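Local coordinates for Lmo1076 protein (Listeria monocytogenes serovar 1/2a, PDB 5JQC) that probably acts as a secreted autolysin hydrolysing cell-wall peptidoglycan, this chain being three of its GW modules, a domain type that attaches such enzymes to the bacterial surface in relatives, at residues A[77-82]-A[92-97]; A[39-44]-A[86-91]; A[230-235]-A[241-246]; A[202-205]-A[211-214]. One frame throughout, in Å; residues are numbered along the deposited sequence.

Contact 1: residues A[77-82]-A[92-97]; sequences VQFSLN and RAFVYY
The F79 side chain rises with CG lodged between its backbone N and carbonyl carbon (chi1 67°), while F94 CG turns anti to its carbonyl carbon (chi1 -54°); these two settings aim the phenyl rings at each other inside the first GW module, an SH3-like fold. Segments 77-81 and 94-96 of its strands run nearly perpendicular, their axes 11.2 Å apart at closest, so side chains alone span the interior between them. The two side chains cross at about a right angle, and their rings form an offset edge-to-face pair in which F94 directs its edge at the face of F79, with centroids 5.4 Å apart and planes at 61°. F94 CZ leads, 3.7 Å from F79 CD1. V77 approaches F94 from the opposite direction, and its CG2 methyl presses to 3.3 Å from F94 CE1, a close fit, so that V77 and F79 crowd adjacent parts of the outer end of the F94 ring. Y58 adds a further edge-to-face partner for F79, and M89 packs on F94, extending the hydrophobic cluster. At the margin stands Y96, whose hydroxyl is hydrogen-bonded to E68; on its way there Y96 OH brushes the other V77 methyl, CG1, at 3.5 Å.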
loop_
_atom_site.group_PDB
_atom_site.type_symbol
_atom_site.label_atom_id
_atom_site.label_comp_id
_atom_site.label_asym_id
_atom_site.label_seq_id
_atom_site.Cartn_x
_atom_site.Cartn_y
_atom_site.Cartn_z
ATOM N N VAL A 77 -28.886 -12.783 2.566
ATOM C CA VAL A 77 -28.150 -11.609 3.025
ATOM C C VAL A 77 -28.917 -10.336 2.670
ATOM O O VAL A 77 -29.511 -10.225 1.592
ATOM C CB VAL A 77 -26.712 -11.578 2.443
ATOM C CG1 VAL A 77 -25.993 -12.887 2.735
ATOM C CG2 VAL A 77 -26.699 -11.290 0.954
ATOM N N GLN A 78 -28.901 -9.367 3.593
ATOM C CA GLN A 78 -29.559 -8.075 3.395
ATOM C C GLN A 78 -28.586 -7.096 2.748
ATOM O O GLN A 78 -27.620 -6.668 3.388
ATOM C CB GLN A 78 -30.066 -7.497 4.725
ATOM C CG GLN A 78 -30.710 -6.119 4.586
ATOM C CD GLN A 78 -30.871 -5.380 5.908
ATOM O OE1 GLN A 78 -29.902 -5.158 6.628
ATOM N NE2 GLN A 78 -32.101 -4.994 6.228
ATOM N N PHE A 79 -28.853 -6.725 1.497
ATOM C CA PHE A 79 -27.991 -5.846 0.727
ATOM C C PHE A 79 -28.662 -4.500 0.493
ATOM O O PHE A 79 -29.889 -4.375 0.533
ATOM C CB PHE A 79 -27.635 -6.449 -0.628
ATOM C CG PHE A 79 -28.809 -6.571 -1.561
ATOM C CD1 PHE A 79 -29.819 -7.489 -1.313
ATOM C CD2 PHE A 79 -28.901 -5.777 -2.693
ATOM C CE1 PHE A 79 -30.893 -7.602 -2.163
ATOM C CE2 PHE A 79 -29.980 -5.896 -3.552
ATOM C CZ PHE A 79 -30.974 -6.809 -3.280
ATOM N N SER A 80 -27.830 -3.499 0.198
ATOM C CA SER A 80 -28.271 -2.130 -0.023
ATOM C C SER A 80 -27.588 -1.558 -1.256
ATOM O O SER A 80 -26.379 -1.730 -1.445
ATOM C CB SER A 80 -27.950 -1.251 1.184
ATOM O OG SER A 80 -26.545 -1.057 1.294
ATOM N N LEU A 81 -28.365 -0.871 -2.086
ATOM C CA LEU A 81 -27.851 -0.217 -3.283
ATOM C C LEU A 81 -27.779 1.283 -3.028
ATOM O O LEU A 81 -28.801 1.917 -2.740
ATOM C CB LEU A 81 -28.727 -0.521 -4.496
ATOM C CG LEU A 81 -28.199 0.104 -5.780
ATOM C CD1 LEU A 81 -26.794 -0.394 -6.055
ATOM C CD2 LEU A 81 -29.128 -0.208 -6.928
ATOM N N ASN A 82 -26.573 1.842 -3.144
ATOM C CA ASN A 82 -26.336 3.252 -2.850
ATOM C C ASN A 82 -26.898 3.602 -1.483
ATOM O O ASN A 82 -27.598 4.597 -1.315
ATOM C CB ASN A 82 -26.926 4.159 -3.928
ATOM C CG ASN A 82 -26.401 3.829 -5.307
ATOM O OD1 ASN A 82 -27.165 3.717 -6.266
ATOM N ND2 ASN A 82 -25.090 3.651 -5.414
ATOM N N ARG A 92 -25.768 -16.751 -2.537
ATOM C CA ARG A 92 -25.136 -17.236 -3.761
ATOM C C ARG A 92 -25.290 -16.257 -4.917
ATOM O O ARG A 92 -24.508 -16.303 -5.870
ATOM C CB ARG A 92 -25.716 -18.599 -4.157
ATOM C CG ARG A 92 -25.269 -19.780 -3.289
ATOM C CD ARG A 92 -25.999 -21.068 -3.703
ATOM N NE ARG A 92 -27.441 -20.903 -3.533
ATOM C CZ ARG A 92 -28.378 -21.668 -4.101
ATOM N NH1 ARG A 92 -28.054 -22.681 -4.915
ATOM N NH2 ARG A 92 -29.659 -21.397 -3.862
ATOM N N ALA A 93 -26.268 -15.361 -4.853
ATOM C CA ALA A 93 -26.404 -14.351 -5.891
ATOM C C ALA A 93 -25.297 -13.292 -5.872
ATOM O O ALA A 93 -25.313 -12.407 -6.733
ATOM C CB ALA A 93 -27.775 -13.674 -5.769
ATOM N N PHE A 94 -24.331 -13.349 -4.940
ATOM C CA PHE A 94 -23.357 -12.270 -4.760
ATOM C C PHE A 94 -21.920 -12.784 -4.825
ATOM O O PHE A 94 -21.628 -13.909 -4.409
ATOM C CB PHE A 94 -23.518 -11.548 -3.398
ATOM C CG PHE A 94 -24.902 -11.024 -3.118
ATOM C CD1 PHE A 94 -25.895 -11.861 -2.634
ATOM C CD2 PHE A 94 -25.188 -9.677 -3.283
ATOM C CE1 PHE A 94 -27.159 -11.359 -2.354
ATOM C CE2 PHE A 94 -26.443 -9.174 -3.004
ATOM C CZ PHE A 94 -27.427 -10.011 -2.540
ATOM N N VAL A 95 -21.015 -11.915 -5.296
ATOM C CA VAL A 95 -19.564 -12.112 -5.192
ATOM C C VAL A 95 -19.000 -11.055 -4.240
ATOM O O VAL A 95 -18.996 -9.858 -4.561
ATOM C CB VAL A 95 -18.872 -12.031 -6.556
ATOM C CG1 VAL A 95 -17.376 -12.225 -6.394
ATOM C CG2 VAL A 95 -19.429 -13.097 -7.504
ATOM N N TYR A 96 -18.522 -11.491 -3.073
ATOM C CA TYR A 96 -17.976 -10.563 -2.090
ATOM C C TYR A 96 -16.591 -10.100 -2.515
ATOM O O TYR A 96 -15.766 -10.900 -2.973
ATOM C CB TYR A 96 -17.870 -11.208 -0.705
ATOM C CG TYR A 96 -19.168 -11.393 0.047
ATOM C CD1 TYR A 96 -20.387 -11.477 -0.619
ATOM C CD2 TYR A 96 -19.167 -11.489 1.434
ATOM C CE1 TYR A 96 -21.566 -11.652 0.079
ATOM C CE2 TYR A 96 -20.342 -11.661 2.148
ATOM C CZ TYR A 96 -21.540 -11.738 1.467
ATOM O OH TYR A 96 -22.718 -11.912 2.162
ATOM N N TYR A 97 -16.332 -8.799 -2.346
ATOM C CA TYR A 97 -14.985 -8.284 -2.542
ATOM C C TYR A 97 -14.124 -8.595 -1.318
ATOM O O TYR A 97 -14.570 -8.421 -0.182
ATOM C CB TYR A 97 -15.007 -6.780 -2.767
ATOM C CG TYR A 97 -15.570 -6.343 -4.099
ATOM C CD1 TYR A 97 -14.837 -6.482 -5.271
ATOM C CD2 TYR A 97 -16.820 -5.752 -4.178
ATOM C CE1 TYR A 97 -15.350 -6.062 -6.486
ATOM C CE2 TYR A 97 -17.336 -5.331 -5.388
ATOM C CZ TYR A 97 -16.602 -5.487 -6.533
ATOM O OH TYR A 97 -17.141 -5.070 -7.725
#

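Contact 2: residues A[39-44]-A[86-91]; sequences SGIYNT and IGWMDK
W88 offers one face of its indole to the backbone of G40 and the side chain of I41, and two CH-pi contacts result. G40 CA sits 3.8 Å from the centroid of the five-membered ring of W88, 28° off the ring normal; I41 CG1 lies over the same face, 3.7 Å from the centroid of the six-membered ring and 26° off the normal. I41 CG1 is also within 3.4 Å of W88 CZ3, so the aliphatic branch lies directly on the benzo end. Beside the pyrrole end, S39 O comes to 3.4 Å from W88 CD1. With CG beside its own backbone N (chi1 -60°), W88 lays its ring lengthwise along the 39-41 backbone.

The second shell fixes this loop. A type II beta turn from I41 to T44 follows directly, and the hydroxyl of T44 locks it: OG1 donates to I41 O over 2.6 Å in the carbonyl plane, whereas the backbone bond between T44 N and I41 O is weak. S48 OG gives T44 N another partner. On the strand side, W88 is tied through its backbone to Y38, and K67 and Q78 also pack on its side chain. G87 adopts backbone angles accessible essentially to glycine, just before the tryptophan. G87 and W88 are the Gly-Trp dipeptide that names the GW module, here packed against a long loop that probably corresponds to the RT loop of SH3 domains.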
loop_
_atom_site.group_PDB
_atom_site.type_symbol
_atom_site.label_atom_id
_atom_site.label_comp_id
_atom_site.label_asym_id
_atom_site.label_seq_id
_atom_site.Cartn_x
_atom_site.Cartn_y
_atom_site.Cartn_z
ATOM N N SER A 39 -38.626 -9.090 1.524
ATOM C CA SER A 39 -38.595 -8.182 2.660
ATOM C C SER A 39 -37.798 -8.765 3.818
ATOM O O SER A 39 -37.292 -8.017 4.661
ATOM C CB SER A 39 -40.020 -7.855 3.110
ATOM O OG SER A 39 -40.667 -8.989 3.667
ATOM N N GLY A 40 -37.687 -10.089 3.886
ATOM C CA GLY A 40 -36.967 -10.732 4.964
ATOM C C GLY A 40 -36.279 -11.980 4.469
ATOM O O GLY A 40 -36.368 -12.310 3.286
ATOM N N ILE A 41 -35.569 -12.666 5.363
ATOM C CA ILE A 41 -35.005 -13.962 5.030
ATOM C C ILE A 41 -36.111 -14.834 4.461
ATOM O O ILE A 41 -37.188 -14.961 5.058
ATOM C CB ILE A 41 -34.378 -14.601 6.276
ATOM C CG1 ILE A 41 -33.256 -13.718 6.823
ATOM C CG2 ILE A 41 -33.846 -15.987 5.967
ATOM C CD1 ILE A 41 -32.885 -14.039 8.259
ATOM N N TYR A 42 -35.847 -15.448 3.308
ATOM C CA TYR A 42 -36.893 -16.117 2.545
ATOM C C TYR A 42 -37.682 -17.123 3.382
ATOM O O TYR A 42 -37.120 -17.909 4.154
ATOM C CB TYR A 42 -36.281 -16.808 1.343
ATOM C CG TYR A 42 -37.248 -17.666 0.566
ATOM C CD1 TYR A 42 -38.308 -17.093 -0.125
ATOM C CD2 TYR A 42 -37.084 -19.047 0.501
ATOM C CE1 TYR A 42 -39.189 -17.873 -0.858
ATOM C CE2 TYR A 42 -37.960 -19.844 -0.231
ATOM C CZ TYR A 42 -39.011 -19.248 -0.909
ATOM O OH TYR A 42 -39.887 -20.030 -1.632
ATOM N N ASN A 43 -39.009 -17.061 3.235
ATOM C CA ASN A 43 -39.940 -18.065 3.756
ATOM C C ASN A 43 -39.865 -18.200 5.279
ATOM O O ASN A 43 -40.020 -19.292 5.839
ATOM C CB ASN A 43 -39.731 -19.423 3.082
ATOM C CG ASN A 43 -40.904 -20.356 3.317
ATOM O OD1 ASN A 43 -42.044 -19.904 3.374
ATOM N ND2 ASN A 43 -40.630 -21.650 3.503
ATOM N N THR A 44 -39.638 -17.076 5.959
ATOM C CA THR A 44 -39.679 -17.022 7.412
ATOM C C THR A 44 -40.961 -16.389 7.939
ATOM O O THR A 44 -41.261 -16.529 9.132
ATOM C CB THR A 44 -38.461 -16.253 7.938
ATOM O OG1 THR A 44 -38.430 -14.955 7.333
ATOM C CG2 THR A 44 -37.187 -16.989 7.552
ATOM N N ILE A 86 -32.349 -2.728 -0.118
ATOM C CA ILE A 86 -33.252 -3.303 -1.093
ATOM C C ILE A 86 -34.056 -4.442 -0.497
ATOM O O ILE A 86 -35.268 -4.528 -0.692
ATOM C CB ILE A 86 -32.459 -3.765 -2.334
ATOM C CG1 ILE A 86 -31.632 -2.599 -2.887
ATOM C CG2 ILE A 86 -33.396 -4.330 -3.366
ATOM C CD1 ILE A 86 -32.412 -1.307 -3.069
ATOM N N GLY A 87 -33.397 -5.316 0.248
ATOM C CA GLY A 87 -34.063 -6.461 0.851
ATOM C C GLY A 87 -33.053 -7.561 1.137
ATOM O O GLY A 87 -31.877 -7.290 1.390
ATOM N N TRP A 88 -33.541 -8.797 1.077
ATOM C CA TRP A 88 -32.731 -9.985 1.303
ATOM C C TRP A 88 -32.708 -10.848 0.056
ATOM O O TRP A 88 -33.724 -10.995 -0.625
ATOM C CB TRP A 88 -33.269 -10.820 2.442
ATOM C CG TRP A 88 -33.311 -10.105 3.697
ATOM C CD1 TRP A 88 -34.119 -9.058 4.019
ATOM C CD2 TRP A 88 -32.518 -10.378 4.851
ATOM N NE1 TRP A 88 -33.876 -8.659 5.307
ATOM C CE2 TRP A 88 -32.898 -9.457 5.842
ATOM C CE3 TRP A 88 -31.521 -11.314 5.141
ATOM C CZ2 TRP A 88 -32.314 -9.441 7.109
ATOM C CZ3 TRP A 88 -30.946 -11.302 6.401
ATOM C CH2 TRP A 88 -31.347 -10.373 7.371
HETATM N N MSE A 89 -31.556 -11.451 -0.207
HETATM C CA MSE A 89 -31.404 -12.356 -1.339
HETATM C C MSE A 89 -30.400 -13.458 -1.003
HETATM O O MSE A 89 -29.506 -13.265 -0.166
HETATM C CB MSE A 89 -30.980 -11.570 -2.586
HETATM C CG MSE A 89 -30.751 -12.424 -3.829
HETATM SE SE MSE A 89 -30.905 -11.456 -5.526
HETATM C CE MSE A 89 -29.584 -10.025 -5.257
ATOM N N ASP A 90 -30.606 -14.622 -1.621
ATOM C CA ASP A 90 -29.692 -15.750 -1.512
ATOM C C ASP A 90 -28.253 -15.270 -1.623
ATOM O O ASP A 90 -27.883 -14.600 -2.592
ATOM C CB ASP A 90 -30.003 -16.762 -2.628
ATOM C CG ASP A 90 -29.526 -18.177 -2.318
ATOM O OD1 ASP A 90 -28.440 -18.375 -1.731
ATOM O OD2 ASP A 90 -30.259 -19.116 -2.680
ATOM N N LYS A 91 -27.441 -15.629 -0.626
ATOM C CA LYS A 91 -26.031 -15.245 -0.622
ATOM C C LYS A 91 -25.317 -15.665 -1.902
ATOM O O LYS A 91 -24.362 -15.000 -2.327
ATOM C CB LYS A 91 -25.343 -15.852 0.601
ATOM C CG LYS A 91 -23.882 -15.504 0.736
ATOM C CD LYS A 91 -23.381 -15.994 2.065
ATOM C CE LYS A 91 -21.994 -15.483 2.336
ATOM N NZ LYS A 91 -21.553 -15.916 3.689
#

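Contact 3: residues A[230-235]-A[241-246]; sequences VIKQAK and WYQFQV
V230 and Y242 meet on one face of a beta hairpin of the third GW module, strands 226-236 and 239-246, where the packing is tight: V230 CG1 rests 3.5 Å from Y242 CB and also touches Y242 CG, meeting the ring obliquely. Q233 runs alongside the same ring, its CB at 3.7 Å from Y242 CE1, while W190 and F259 bring further aromatic rings to Y242. The backbone between is closely bonded. A234 and W241 form a hydrogen-bonded antiparallel pair, W241 N donating to A234 O at 2.8 Å. Farther along, a classic beta bulge sets both I231 and K232 against Q243: I231 N donates to Q243 O at 2.9 Å, and Q243 N reaches K232 O at the same length.

The other face is buried at A234 and W241 but opens toward solvent at K232 and Q243, where the fit is looser and polar. These two side chains lie next to each other and point the same way. Q243 is extended, with CG anti to the backbone N (chi1 -163°), whereas K232 bends at its third and fourth torsions and curls its amine over. K232 NZ thus donates to Q243 OE1 at 3.0 Å, in the amide plane and on a lone pair. I231 CD1 and the amide of Q245 border this patch. A glycerol, probably from the crystallisation liquor, lies beside K232. Because the amide is neutral, the bond would probably polarise Q243 without cancelling the positive charge of K232, which could remain available at the sheet surface.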
loop_
_atom_site.group_PDB
_atom_site.type_symbol
_atom_site.label_atom_id
_atom_site.label_comp_id
_atom_site.label_asym_id
_atom_site.label_seq_id
_atom_site.Cartn_x
_atom_site.Cartn_y
_atom_site.Cartn_z
ATOM N N VAL A 230 35.744 17.080 10.097
ATOM C CA VAL A 230 34.379 16.562 10.125
ATOM C C VAL A 230 33.446 17.663 10.623
ATOM O O VAL A 230 33.523 18.071 11.788
ATOM C CB VAL A 230 34.285 15.318 11.018
ATOM C CG1 VAL A 230 32.881 14.734 10.968
ATOM C CG2 VAL A 230 35.317 14.280 10.600
ATOM N N ILE A 231 32.559 18.144 9.741
ATOM C CA ILE A 231 31.639 19.228 10.091
ATOM C C ILE A 231 30.223 18.757 10.441
ATOM O O ILE A 231 29.496 19.493 11.121
ATOM C CB ILE A 231 31.565 20.287 8.967
ATOM C CG1 ILE A 231 30.993 19.680 7.682
ATOM C CG2 ILE A 231 32.941 20.905 8.712
ATOM C CD1 ILE A 231 30.945 20.628 6.494
ATOM N N LYS A 232 29.806 17.568 9.997
ATOM C CA LYS A 232 28.479 17.060 10.328
ATOM C C LYS A 232 28.546 15.564 10.565
ATOM O O LYS A 232 29.382 14.869 9.983
ATOM C CB LYS A 232 27.447 17.327 9.218
ATOM C CG LYS A 232 27.107 18.792 8.989
ATOM C CD LYS A 232 25.672 18.957 8.489
ATOM C CE LYS A 232 25.602 19.361 7.020
ATOM N NZ LYS A 232 26.403 20.593 6.757
ATOM N N GLN A 233 27.638 15.069 11.400
ATOM C CA GLN A 233 27.419 13.637 11.542
ATOM C C GLN A 233 25.936 13.326 11.387
ATOM O O GLN A 233 25.062 14.121 11.761
ATOM C CB GLN A 233 27.917 13.104 12.886
ATOM C CG GLN A 233 26.979 13.386 14.038
ATOM C CD GLN A 233 27.465 12.790 15.336
ATOM O OE1 GLN A 233 28.298 11.875 15.346
ATOM N NE2 GLN A 233 26.956 13.309 16.442
ATOM N N ALA A 234 25.662 12.148 10.823
ATOM C CA ALA A 234 24.304 11.694 10.563
ATOM C C ALA A 234 24.222 10.192 10.809
ATOM O O ALA A 234 25.168 9.449 10.523
ATOM C CB ALA A 234 23.872 12.026 9.128
ATOM N N LYS A 235 23.094 9.745 11.360
ATOM C CA LYS A 235 22.879 8.320 11.585
ATOM C C LYS A 235 21.644 7.860 10.824
ATOM O O LYS A 235 20.575 8.469 10.941
ATOM C CB LYS A 235 22.736 8.008 13.084
ATOM C CG LYS A 235 22.679 6.514 13.408
ATOM C CD LYS A 235 22.806 6.239 14.909
ATOM C CE LYS A 235 21.887 7.148 15.778
ATOM N NZ LYS A 235 20.446 6.715 15.872
ATOM N N TRP A 241 27.547 8.412 9.372
ATOM C CA TRP A 241 28.229 9.058 8.263
ATOM C C TRP A 241 28.779 10.401 8.730
ATOM O O TRP A 241 28.132 11.116 9.501
ATOM C CB TRP A 241 27.246 9.211 7.093
ATOM C CG TRP A 241 26.420 7.925 6.922
ATOM C CD1 TRP A 241 25.225 7.612 7.536
ATOM C CD2 TRP A 241 26.774 6.777 6.143
ATOM N NE1 TRP A 241 24.815 6.349 7.166
ATOM C CE2 TRP A 241 25.743 5.820 6.311
ATOM C CE3 TRP A 241 27.854 6.469 5.308
ATOM C CZ2 TRP A 241 25.761 4.588 5.676
ATOM C CZ3 TRP A 241 27.867 5.241 4.670
ATOM C CH2 TRP A 241 26.830 4.315 4.863
ATOM N N TYR A 242 29.990 10.720 8.295
ATOM C CA TYR A 242 30.623 11.994 8.608
ATOM C C TYR A 242 30.715 12.814 7.333
ATOM O O TYR A 242 31.134 12.297 6.297
ATOM C CB TYR A 242 32.022 11.788 9.201
ATOM C CG TYR A 242 32.005 11.253 10.604
ATOM C CD1 TYR A 242 30.832 11.247 11.331
ATOM C CD2 TYR A 242 33.159 10.764 11.206
ATOM C CE1 TYR A 242 30.791 10.775 12.617
ATOM C CE2 TYR A 242 33.126 10.278 12.505
ATOM C CZ TYR A 242 31.934 10.289 13.203
ATOM O OH TYR A 242 31.859 9.824 14.499
ATOM N N GLN A 243 30.324 14.082 7.400
ATOM C CA GLN A 243 30.598 15.006 6.308
ATOM C C GLN A 243 31.941 15.659 6.612
ATOM O O GLN A 243 32.138 16.175 7.715
ATOM C CB GLN A 243 29.485 16.045 6.155
ATOM C CG GLN A 243 29.514 16.751 4.789
ATOM C CD GLN A 243 28.507 17.888 4.679
ATOM O OE1 GLN A 243 28.308 18.643 5.627
ATOM N NE2 GLN A 243 27.870 18.016 3.522
ATOM N N PHE A 244 32.881 15.591 5.668
ATOM C CA PHE A 244 34.238 16.023 5.961
ATOM C C PHE A 244 34.734 17.023 4.921
ATOM O O PHE A 244 34.152 17.191 3.843
ATOM C CB PHE A 244 35.197 14.824 6.084
ATOM C CG PHE A 244 35.451 14.082 4.789
ATOM C CD1 PHE A 244 34.613 13.050 4.388
ATOM C CD2 PHE A 244 36.552 14.389 3.994
ATOM C CE1 PHE A 244 34.848 12.359 3.202
ATOM C CE2 PHE A 244 36.798 13.697 2.808
ATOM C CZ PHE A 244 35.944 12.682 2.413
ATOM N N GLN A 245 35.830 17.700 5.281
ATOM C CA GLN A 245 36.435 18.748 4.467
ATOM C C GLN A 245 37.937 18.535 4.346
ATOM O O GLN A 245 38.612 18.187 5.322
ATOM C CB GLN A 245 36.191 20.136 5.065
ATOM C CG GLN A 245 34.767 20.614 5.022
ATOM C CD GLN A 245 34.642 22.017 5.578
ATOM O OE1 GLN A 245 35.411 22.423 6.458
ATOM N NE2 GLN A 245 33.681 22.775 5.060
ATOM N N VAL A 246 38.453 18.749 3.144
ATOM C CA VAL A 246 39.884 18.891 2.915
ATOM C C VAL A 246 40.090 20.221 2.207
ATOM O O VAL A 246 39.236 20.649 1.421
ATOM C CB VAL A 246 40.477 17.722 2.099
ATOM C CG1 VAL A 246 40.087 16.390 2.723
ATOM C CG2 VAL A 246 40.044 17.791 0.635
#

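Contact 4: residues A[202-205]-A[211-214]; sequences VYSG and SSSM
Two irregular pieces of one loop draw together at G205 and S213, whose CA atoms are 4.9 Å apart, with no backbone hydrogen bond between them. One side-chain bond ties them: S204 OG donates to S212 O at 3.0 Å. S204 holds its hydroxyl between its backbone N and carbonyl carbon (chi1 70°), which points OG across the gap, yet it arrives 61° above the carbonyl plane, away from either lone pair, at a C=O...donor angle of 119°. The loop connects strands 201-202 and 218-219 and probably corresponds to the RT loop of SH3 domains, here in the third GW module. Y203 anchors its start, bonded through the backbone to W253, the tryptophan of this module's Gly-Trp dipeptide, and with its ring edge-to-face with Y207. The Y203 ring also flanks the second piece obliquely, CD2 lying 3.8 Å from S213 O. S213 is buried; its CB packs 3.7 Å from G205 O, and its hydroxyl turns to S210 OG. The CB of the selenomethionine M214 points away from 202-205, and its side chain touches Y179 and N208.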
loop_
_atom_site.group_PDB
_atom_site.type_symbol
_atom_site.label_atom_id
_atom_site.label_comp_id
_atom_site.label_asym_id
_atom_site.label_seq_id
_atom_site.Cartn_x
_atom_site.Cartn_y
_atom_site.Cartn_z
ATOM N N VAL A 202 32.628 7.727 -0.782
ATOM C CA VAL A 202 32.264 9.111 -0.517
ATOM C C VAL A 202 30.979 9.406 -1.283
ATOM O O VAL A 202 30.916 9.187 -2.499
ATOM C CB VAL A 202 33.394 10.066 -0.950
ATOM C CG1 VAL A 202 33.007 11.520 -0.721
ATOM C CG2 VAL A 202 34.705 9.725 -0.242
ATOM N N TYR A 203 29.963 9.909 -0.581
ATOM C CA TYR A 203 28.664 10.212 -1.164
ATOM C C TYR A 203 28.342 11.700 -1.064
ATOM O O TYR A 203 28.773 12.392 -0.130
ATOM C CB TYR A 203 27.594 9.393 -0.480
ATOM C CG TYR A 203 27.900 7.925 -0.591
ATOM C CD1 TYR A 203 28.689 7.291 0.362
ATOM C CD2 TYR A 203 27.451 7.180 -1.682
ATOM C CE1 TYR A 203 28.994 5.946 0.251
ATOM C CE2 TYR A 203 27.757 5.824 -1.808
ATOM C CZ TYR A 203 28.533 5.221 -0.841
ATOM O OH TYR A 203 28.849 3.896 -0.960
ATOM N N SER A 204 27.575 12.192 -2.041
ATOM C CA SER A 204 27.173 13.600 -2.025
ATOM C C SER A 204 26.190 13.920 -0.893
ATOM O O SER A 204 26.160 15.059 -0.403
ATOM C CB SER A 204 26.564 13.982 -3.368
ATOM O OG SER A 204 25.312 13.369 -3.536
ATOM N N GLY A 205 25.354 12.957 -0.497
ATOM C CA GLY A 205 24.485 13.106 0.656
ATOM C C GLY A 205 24.671 11.946 1.621
ATOM O O GLY A 205 25.473 11.042 1.381
ATOM N N SER A 211 17.973 10.087 -4.131
ATOM C CA SER A 211 18.397 9.543 -5.421
ATOM C C SER A 211 19.885 9.773 -5.666
ATOM O O SER A 211 20.569 8.900 -6.213
ATOM C CB SER A 211 17.579 10.166 -6.548
ATOM O OG SER A 211 18.095 9.758 -7.795
ATOM N N SER A 212 20.404 10.935 -5.250
ATOM C CA SER A 212 21.781 11.323 -5.540
ATOM C C SER A 212 22.808 10.754 -4.567
ATOM O O SER A 212 24.015 10.950 -4.771
ATOM C CB SER A 212 21.892 12.846 -5.538
ATOM O OG SER A 212 21.040 13.408 -4.563
ATOM N N SER A 213 22.375 10.082 -3.504
ATOM C CA SER A 213 23.288 9.543 -2.506
ATOM C C SER A 213 23.285 8.013 -2.500
ATOM O O SER A 213 23.705 7.392 -1.516
ATOM C CB SER A 213 22.943 10.111 -1.122
ATOM O OG SER A 213 21.540 10.045 -0.888
HETATM N N MSE A 214 22.807 7.392 -3.581
HETATM C CA MSE A 214 22.866 5.939 -3.703
HETATM C C MSE A 214 24.215 5.482 -4.260
HETATM O O MSE A 214 24.646 4.363 -3.958
HETATM C CB MSE A 214 21.721 5.408 -4.574
HETATM C CG MSE A 214 20.356 5.753 -4.036
HETATM SE SE MSE A 214 19.015 4.715 -4.889
HETATM C CE MSE A 214 18.424 5.929 -6.275
#

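In the fold
Contacts 1 and 2 belong to the first GW module, contacts 3 and 4 to the third, and the pairs lie on opposite sides of the chain's centre. Contact 1 is buried and made by aromatic and aliphatic side chains; contact 2, partly buried, lays a loop on the neighbouring strand 84-90. They share a sheet: V77 N and F79 O probably bond to M89 O and I86 N. Contact 3 differs in resting on backbone hydrogen bonds within one hairpin, with a polar outer patch. Contact 4, nearer the surface, relies on serines, and meets contact 3 where V202 packs against F244. Contacts 2 and 4 involve equivalent loops of their modules.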